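Local coordinates for MOG1 protein (Saccharomyces cerevisiae, PDB 1JHS) that takes part in nuclear protein import and poly(A)+ mRNA export through the Ran GTPase system, binding the yeast Ran homologue Gsp1, at residues K4-Y9 / A35-S40; T87-A92 / E110-W115. The protein carries 1 engineered substitution. All coordinates share one frame; numbering follows the deposited sequence.

In the fold
From the N terminus, strand 4-8 begins a small antiparallel sheet with 13-17, and the chain then enters the seven-stranded antiparallel sheet through 21-23 and 34-39. Contact 1 closes this first loop by laying 4-9 against 35-40, so that it ties the small sheet to the large one. The chain continues through strand 56-63 and helix 70-83 before contact 2 opens; there 87-92 and 110-115 pair at the open end of the hairpin made by 87-99 and 103-113. The two loops follow in series, neither nesting nor crossing. Both contacts reach the large sheet, near its two margins, on opposite sides of the chain's centre, with their own centres about 29 Å apart.

Contact 1: K4-Y9 / A35-S40; sequences KEVELY and AVYVNS. Engineered in segment 35-40: Ala-35 (natural residue Glu).
Leu-8 and Tyr-37 meet because each has its CG anti to its own carbonyl carbon (chi1 -53° and -75°), which carries the isobutyl group of one and the phenol of the other into the gap between two strands. This is packing between two antiparallel sheets: strand 4-8 is an outermost strand of the three-stranded sheet, whereas 35-39 lies second from the margin of the seven-stranded sheet. Their axes run at 142° to each other and come no closer than 9.1 Å. That spacing is bridged by side chains, with no hydrogen bond passing directly between the segments.

The phenol of Tyr-37 reaches across to strand 4-8. Leu-8 CD2 sits at the edge of its ring, near the ring plane, 3.7 Å from Tyr-37 CE1. Val-6 and Tyr-37 point at each other from opposite directions: Val-6 CB lies 3.8 Å from Tyr-37 OH, and Val-6 CG1 approaches CE2 obliquely. The hydroxyl end of the ring thus meets aliphatic groups of both residues.

At the other end of the contact Ala-35, an engineered residue where the natural protein has Glu, points its methyl toward strand 4-8 and packs against the branched end of Leu-8. Tyr-9 reaches the same residue with the end of its ring, Tyr-9 CZ lying 4.2 Å from Ala-35 CB. Its hydroxyl is held by a hydrogen bond to Thr-33 O, just before the second segment, and that bond fixes the far end of the ring beside strand 34-39. Val-59 of strand 56-63 packs against both Leu-8 and Ala-35, carrying the apolar layer one strand further across the large sheet. Leu-8 touches both Ala-35 and Tyr-37: CD1 and CD2 each lie 4.0 Å from Ala-35 CB, and CD2 is also 3.5 Å from Tyr-37 OH.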
loop_
_atom_site.group_PDB
_atom_site.type_symbol
_atom_site.label_atom_id
_atom_site.label_comp_id
_atom_site.label_asym_id
_atom_site.label_seq_id
_atom_site.Cartn_x
_atom_site.Cartn_y
_atom_site.Cartn_z
ATOM N N LYS A 4 10.302 1.792 11.697
ATOM C CA LYS A 4 11.755 1.712 11.628
ATOM C C LYS A 4 12.285 1.544 10.207
ATOM O O LYS A 4 11.636 0.959 9.352
ATOM C CB LYS A 4 12.235 0.565 12.497
ATOM C CG LYS A 4 11.574 -0.736 12.124
ATOM C CD LYS A 4 12.028 -1.863 13.020
ATOM C CE LYS A 4 11.452 -3.150 12.501
ATOM N NZ LYS A 4 11.933 -4.302 13.310
ATOM N N GLU A 5 13.486 2.053 9.975
ATOM C CA GLU A 5 14.100 1.975 8.662
ATOM C C GLU A 5 14.412 0.553 8.232
ATOM O O GLU A 5 14.833 -0.281 9.033
ATOM C CB GLU A 5 15.383 2.814 8.624
ATOM C CG GLU A 5 16.121 2.725 7.303
ATOM C CD GLU A 5 17.275 3.708 7.184
ATOM O OE1 GLU A 5 18.272 3.353 6.536
ATOM O OE2 GLU A 5 17.187 4.834 7.722
ATOM N N VAL A 6 14.179 0.266 6.961
ATOM C CA VAL A 6 14.481 -1.058 6.430
ATOM C C VAL A 6 15.176 -0.878 5.110
ATOM O O VAL A 6 14.995 0.146 4.440
ATOM C CB VAL A 6 13.214 -1.929 6.158
ATOM C CG1 VAL A 6 12.602 -2.418 7.457
ATOM C CG2 VAL A 6 12.212 -1.145 5.343
ATOM N N GLU A 7 15.967 -1.877 4.742
ATOM C CA GLU A 7 16.671 -1.875 3.473
ATOM C C GLU A 7 15.931 -2.787 2.514
ATOM O O GLU A 7 15.600 -3.924 2.861
ATOM C CB GLU A 7 18.092 -2.400 3.630
ATOM C CG GLU A 7 19.032 -1.418 4.270
ATOM C CD GLU A 7 20.479 -1.864 4.153
ATOM O OE1 GLU A 7 20.748 -2.989 3.648
ATOM O OE2 GLU A 7 21.349 -1.086 4.558
ATOM N N LEU A 8 15.662 -2.288 1.312
ATOM C CA LEU A 8 14.969 -3.086 0.321
ATOM C C LEU A 8 15.891 -3.371 -0.861
ATOM O O LEU A 8 16.849 -2.643 -1.098
ATOM C CB LEU A 8 13.736 -2.343 -0.211
ATOM C CG LEU A 8 12.712 -1.789 0.776
ATOM C CD1 LEU A 8 11.504 -1.316 -0.031
ATOM C CD2 LEU A 8 12.282 -2.847 1.766
ATOM N N TYR A 9 15.573 -4.423 -1.604
ATOM C CA TYR A 9 16.339 -4.767 -2.794
ATOM C C TYR A 9 17.860 -4.773 -2.560
ATOM O O TYR A 9 18.628 -4.078 -3.252
ATOM C CB TYR A 9 15.976 -3.787 -3.916
ATOM C CG TYR A 9 14.482 -3.697 -4.175
ATOM C CD1 TYR A 9 13.734 -2.600 -3.729
ATOM C CD2 TYR A 9 13.799 -4.734 -4.824
ATOM C CE1 TYR A 9 12.353 -2.540 -3.919
ATOM C CE2 TYR A 9 12.426 -4.682 -5.024
ATOM C CZ TYR A 9 11.697 -3.580 -4.569
ATOM O OH TYR A 9 10.324 -3.536 -4.776
ATOM N N ALA A 35 9.144 -6.190 -2.724
ATOM C CA ALA A 35 9.590 -6.277 -1.343
ATOM C C ALA A 35 8.236 -6.553 -0.627
ATOM O O ALA A 35 7.240 -5.886 -0.911
ATOM C CB ALA A 35 10.215 -4.953 -0.881
ATOM N N VAL A 36 8.185 -7.561 0.238
ATOM C CA VAL A 36 6.932 -7.944 0.916
ATOM C C VAL A 36 7.125 -8.048 2.420
ATOM O O VAL A 36 8.019 -8.771 2.879
ATOM C CB VAL A 36 6.446 -9.337 0.409
ATOM C CG1 VAL A 36 5.145 -9.745 1.105
ATOM C CG2 VAL A 36 6.274 -9.293 -1.139
ATOM N N TYR A 37 6.290 -7.338 3.181
ATOM C CA TYR A 37 6.353 -7.399 4.649
ATOM C C TYR A 37 4.983 -7.804 5.178
ATOM O O TYR A 37 3.957 -7.342 4.647
ATOM C CB TYR A 37 6.715 -6.030 5.238
ATOM C CG TYR A 37 8.167 -5.697 5.068
ATOM C CD1 TYR A 37 8.657 -5.261 3.840
ATOM C CD2 TYR A 37 9.076 -5.925 6.108
ATOM C CE1 TYR A 37 10.026 -5.071 3.638
ATOM C CE2 TYR A 37 10.455 -5.740 5.918
ATOM C CZ TYR A 37 10.910 -5.315 4.674
ATOM O OH TYR A 37 12.259 -5.142 4.450
ATOM N N VAL A 38 4.942 -8.670 6.186
ATOM C CA VAL A 38 3.636 -9.045 6.766
ATOM C C VAL A 38 3.646 -8.825 8.275
ATOM O O VAL A 38 4.690 -8.974 8.948
ATOM C CB VAL A 38 3.230 -10.531 6.523
ATOM C CG1 VAL A 38 2.966 -10.783 5.035
ATOM C CG2 VAL A 38 4.303 -11.472 7.086
ATOM N N ASN A 39 2.486 -8.438 8.802
ATOM C CA ASN A 39 2.364 -8.171 10.229
ATOM C C ASN A 39 2.479 -9.524 10.950
ATOM O O ASN A 39 1.614 -10.392 10.767
ATOM C CB ASN A 39 0.986 -7.547 10.519
ATOM C CG ASN A 39 0.849 -7.079 11.961
ATOM O OD1 ASN A 39 1.433 -7.674 12.877
ATOM N ND2 ASN A 39 0.067 -6.024 12.172
ATOM N N SER A 40 3.535 -9.704 11.748
ATOM C CA SER A 40 3.712 -10.958 12.494
ATOM C C SER A 40 3.542 -10.759 14.008
ATOM O O SER A 40 3.997 -11.586 14.796
ATOM C CB SER A 40 5.091 -11.555 12.217
ATOM O OG SER A 40 6.088 -10.670 12.695
#

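Contact 2: T87-A92 / E110-W115; sequences TTKWEA and EVANKW
Lys-89 and Ala-112 form an antiparallel hydrogen-bonded pair near the open end of the hairpin of strands 87-99 and 103-113. Thr-88 and Lys-89 both face Ala-112, and Val-111 and Ala-112 both face Lys-89: a classic beta bulge on each strand. Two carbonyl oxygens do double duty. Ala-112 O accepts from Thr-88 N at 2.7 Å and from Lys-89 N at 3.2 Å, both donors standing above the same face of its carbonyl plane. Lys-89 O likewise takes Val-111 N at 2.8 Å in an almost straight bond (178°), with the longer bond from Ala-112 N coming from the same side.

Among the side chains, Thr-87 OG1, anti to its carbonyl carbon (chi1 -65°), donates to Glu-110 OE1 at 2.6 Å. The extended Glu-110 chain brings OE1 there, and it accepts on its anti lone pair, turned away from OE2. Asn-113 ND2 meets OE2 from above the carboxylate plane, so both oxygens are gripped. A water links Thr-88 OG1 with Asn-113 O.

Van der Waals contacts add to this. Lys-89 CB packs 3.8 Å from Ala-112 CB, while Val-111 CG1 lies 3.6 Å from both Glu-91 CG and CD, the side chains crossing at about a right angle.

Helix 70-83 lies against strand 87-99, outermost in the large sheet: Thr-82 touches Thr-87 and Trp-90, and Trp-90 NE1 is hydrogen-bonded to Glu-79.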
loop_
_atom_site.group_PDB
_atom_site.type_symbol
_atom_site.label_atom_id
_atom_site.label_comp_id
_atom_site.label_asym_id
_atom_site.label_seq_id
_atom_site.Cartn_x
_atom_site.Cartn_y
_atom_site.Cartn_z
ATOM N N THR A 87 -12.761 -6.767 -8.649
ATOM C CA THR A 87 -13.358 -5.456 -8.427
ATOM C C THR A 87 -13.665 -4.790 -9.768
ATOM O O THR A 87 -12.833 -4.795 -10.674
ATOM C CB THR A 87 -12.398 -4.555 -7.654
ATOM O OG1 THR A 87 -12.195 -5.104 -6.349
ATOM C CG2 THR A 87 -12.967 -3.132 -7.522
ATOM N N THR A 88 -14.848 -4.209 -9.906
ATOM C CA THR A 88 -15.175 -3.509 -11.152
ATOM C C THR A 88 -15.311 -1.999 -10.946
ATOM O O THR A 88 -15.285 -1.228 -11.915
ATOM C CB THR A 88 -16.465 -4.033 -11.751
ATOM O OG1 THR A 88 -17.449 -4.073 -10.719
ATOM C CG2 THR A 88 -16.242 -5.446 -12.348
ATOM N N LYS A 89 -15.487 -1.578 -9.700
ATOM C CA LYS A 89 -15.569 -0.149 -9.383
ATOM C C LYS A 89 -15.020 0.026 -7.987
ATOM O O LYS A 89 -15.264 -0.790 -7.100
ATOM C CB LYS A 89 -17.013 0.375 -9.412
ATOM C CG LYS A 89 -17.713 0.126 -10.739
ATOM C CD LYS A 89 -19.067 0.812 -10.822
ATOM C CE LYS A 89 -19.687 0.531 -12.204
ATOM N NZ LYS A 89 -20.851 1.416 -12.415
ATOM N N TRP A 90 -14.280 1.101 -7.787
ATOM C CA TRP A 90 -13.715 1.351 -6.477
ATOM C C TRP A 90 -13.788 2.829 -6.177
ATOM O O TRP A 90 -14.009 3.659 -7.083
ATOM C CB TRP A 90 -12.242 0.886 -6.408
ATOM C CG TRP A 90 -11.353 1.371 -7.552
ATOM C CD1 TRP A 90 -11.168 0.758 -8.762
ATOM C CD2 TRP A 90 -10.536 2.553 -7.571
ATOM N NE1 TRP A 90 -10.282 1.479 -9.533
ATOM C CE2 TRP A 90 -9.876 2.586 -8.825
ATOM C CE3 TRP A 90 -10.296 3.581 -6.655
ATOM C CZ2 TRP A 90 -8.987 3.619 -9.186
ATOM C CZ3 TRP A 90 -9.407 4.616 -7.013
ATOM C CH2 TRP A 90 -8.763 4.616 -8.269
ATOM N N GLU A 91 -13.600 3.167 -4.911
ATOM C CA GLU A 91 -13.612 4.571 -4.546
ATOM C C GLU A 91 -12.408 4.913 -3.691
ATOM O O GLU A 91 -11.868 4.055 -2.972
ATOM C CB GLU A 91 -14.913 4.944 -3.834
ATOM C CG GLU A 91 -15.179 4.332 -2.476
ATOM C CD GLU A 91 -16.547 4.795 -1.912
ATOM O OE1 GLU A 91 -16.859 4.472 -0.742
ATOM O OE2 GLU A 91 -17.304 5.476 -2.645
ATOM N N ALA A 92 -11.960 6.157 -3.815
ATOM C CA ALA A 92 -10.831 6.625 -3.038
ATOM C C ALA A 92 -11.411 7.212 -1.764
ATOM O O ALA A 92 -12.075 8.249 -1.819
ATOM C CB ALA A 92 -10.060 7.693 -3.828
ATOM N N GLU A 110 -13.197 -1.341 -2.801
ATOM C CA GLU A 110 -14.101 -1.824 -3.841
ATOM C C GLU A 110 -15.520 -1.396 -3.476
ATOM O O GLU A 110 -15.880 -1.408 -2.293
ATOM C CB GLU A 110 -14.070 -3.363 -3.879
ATOM C CG GLU A 110 -15.335 -4.017 -4.480
ATOM C CD GLU A 110 -15.239 -5.527 -4.499
ATOM O OE1 GLU A 110 -14.321 -6.035 -5.174
ATOM O OE2 GLU A 110 -16.073 -6.204 -3.840
ATOM N N VAL A 111 -16.314 -0.995 -4.467
ATOM C CA VAL A 111 -17.718 -0.700 -4.199
ATOM C C VAL A 111 -18.570 -1.604 -5.099
ATOM O O VAL A 111 -19.767 -1.759 -4.874
ATOM C CB VAL A 111 -18.083 0.805 -4.398
ATOM C CG1 VAL A 111 -17.397 1.630 -3.312
ATOM C CG2 VAL A 111 -17.730 1.292 -5.800
ATOM N N ALA A 112 -17.945 -2.208 -6.110
ATOM C CA ALA A 112 -18.656 -3.132 -6.994
ATOM C C ALA A 112 -17.714 -4.208 -7.524
ATOM O O ALA A 112 -16.519 -3.945 -7.743
ATOM C CB ALA A 112 -19.306 -2.389 -8.159
ATOM N N ASN A 113 -18.225 -5.429 -7.683
ATOM C CA ASN A 113 -17.374 -6.474 -8.248
ATOM C C ASN A 113 -18.116 -7.189 -9.382
ATOM O O ASN A 113 -19.315 -6.965 -9.589
ATOM C CB ASN A 113 -16.881 -7.464 -7.165
ATOM C CG ASN A 113 -18.001 -8.157 -6.417
ATOM O OD1 ASN A 113 -18.954 -8.682 -7.005
ATOM N ND2 ASN A 113 -17.872 -8.194 -5.098
ATOM N N LYS A 114 -17.412 -8.026 -10.137
ATOM C CA LYS A 114 -18.033 -8.705 -11.279
ATOM C C LYS A 114 -19.156 -9.677 -10.982
ATOM O O LYS A 114 -19.921 -10.039 -11.898
ATOM C CB LYS A 114 -16.962 -9.429 -12.121
ATOM C CG LYS A 114 -16.251 -10.573 -11.399
ATOM C CD LYS A 114 -15.315 -11.352 -12.358
ATOM C CE LYS A 114 -16.063 -11.785 -13.631
ATOM N NZ LYS A 114 -15.172 -12.387 -14.694
ATOM N N TRP A 115 -19.269 -10.107 -9.722
ATOM C CA TRP A 115 -20.317 -11.072 -9.343
ATOM C C TRP A 115 -21.569 -10.337 -8.841
ATOM O O TRP A 115 -22.570 -10.969 -8.499
ATOM C CB TRP A 115 -19.788 -12.006 -8.252
ATOM C CG TRP A 115 -18.544 -12.716 -8.700
ATOM C CD1 TRP A 115 -18.466 -13.732 -9.613
ATOM C CD2 TRP A 115 -17.196 -12.375 -8.356
ATOM N NE1 TRP A 115 -17.143 -14.039 -9.866
ATOM C CE2 TRP A 115 -16.346 -13.219 -9.108
ATOM C CE3 TRP A 115 -16.623 -11.435 -7.482
ATOM C CZ2 TRP A 115 -14.943 -13.151 -9.019
ATOM C CZ3 TRP A 115 -15.230 -11.368 -7.391
ATOM C CH2 TRP A 115 -14.408 -12.222 -8.159
HETATM O O HOH W 1 -20.029 -4.834 -11.970
#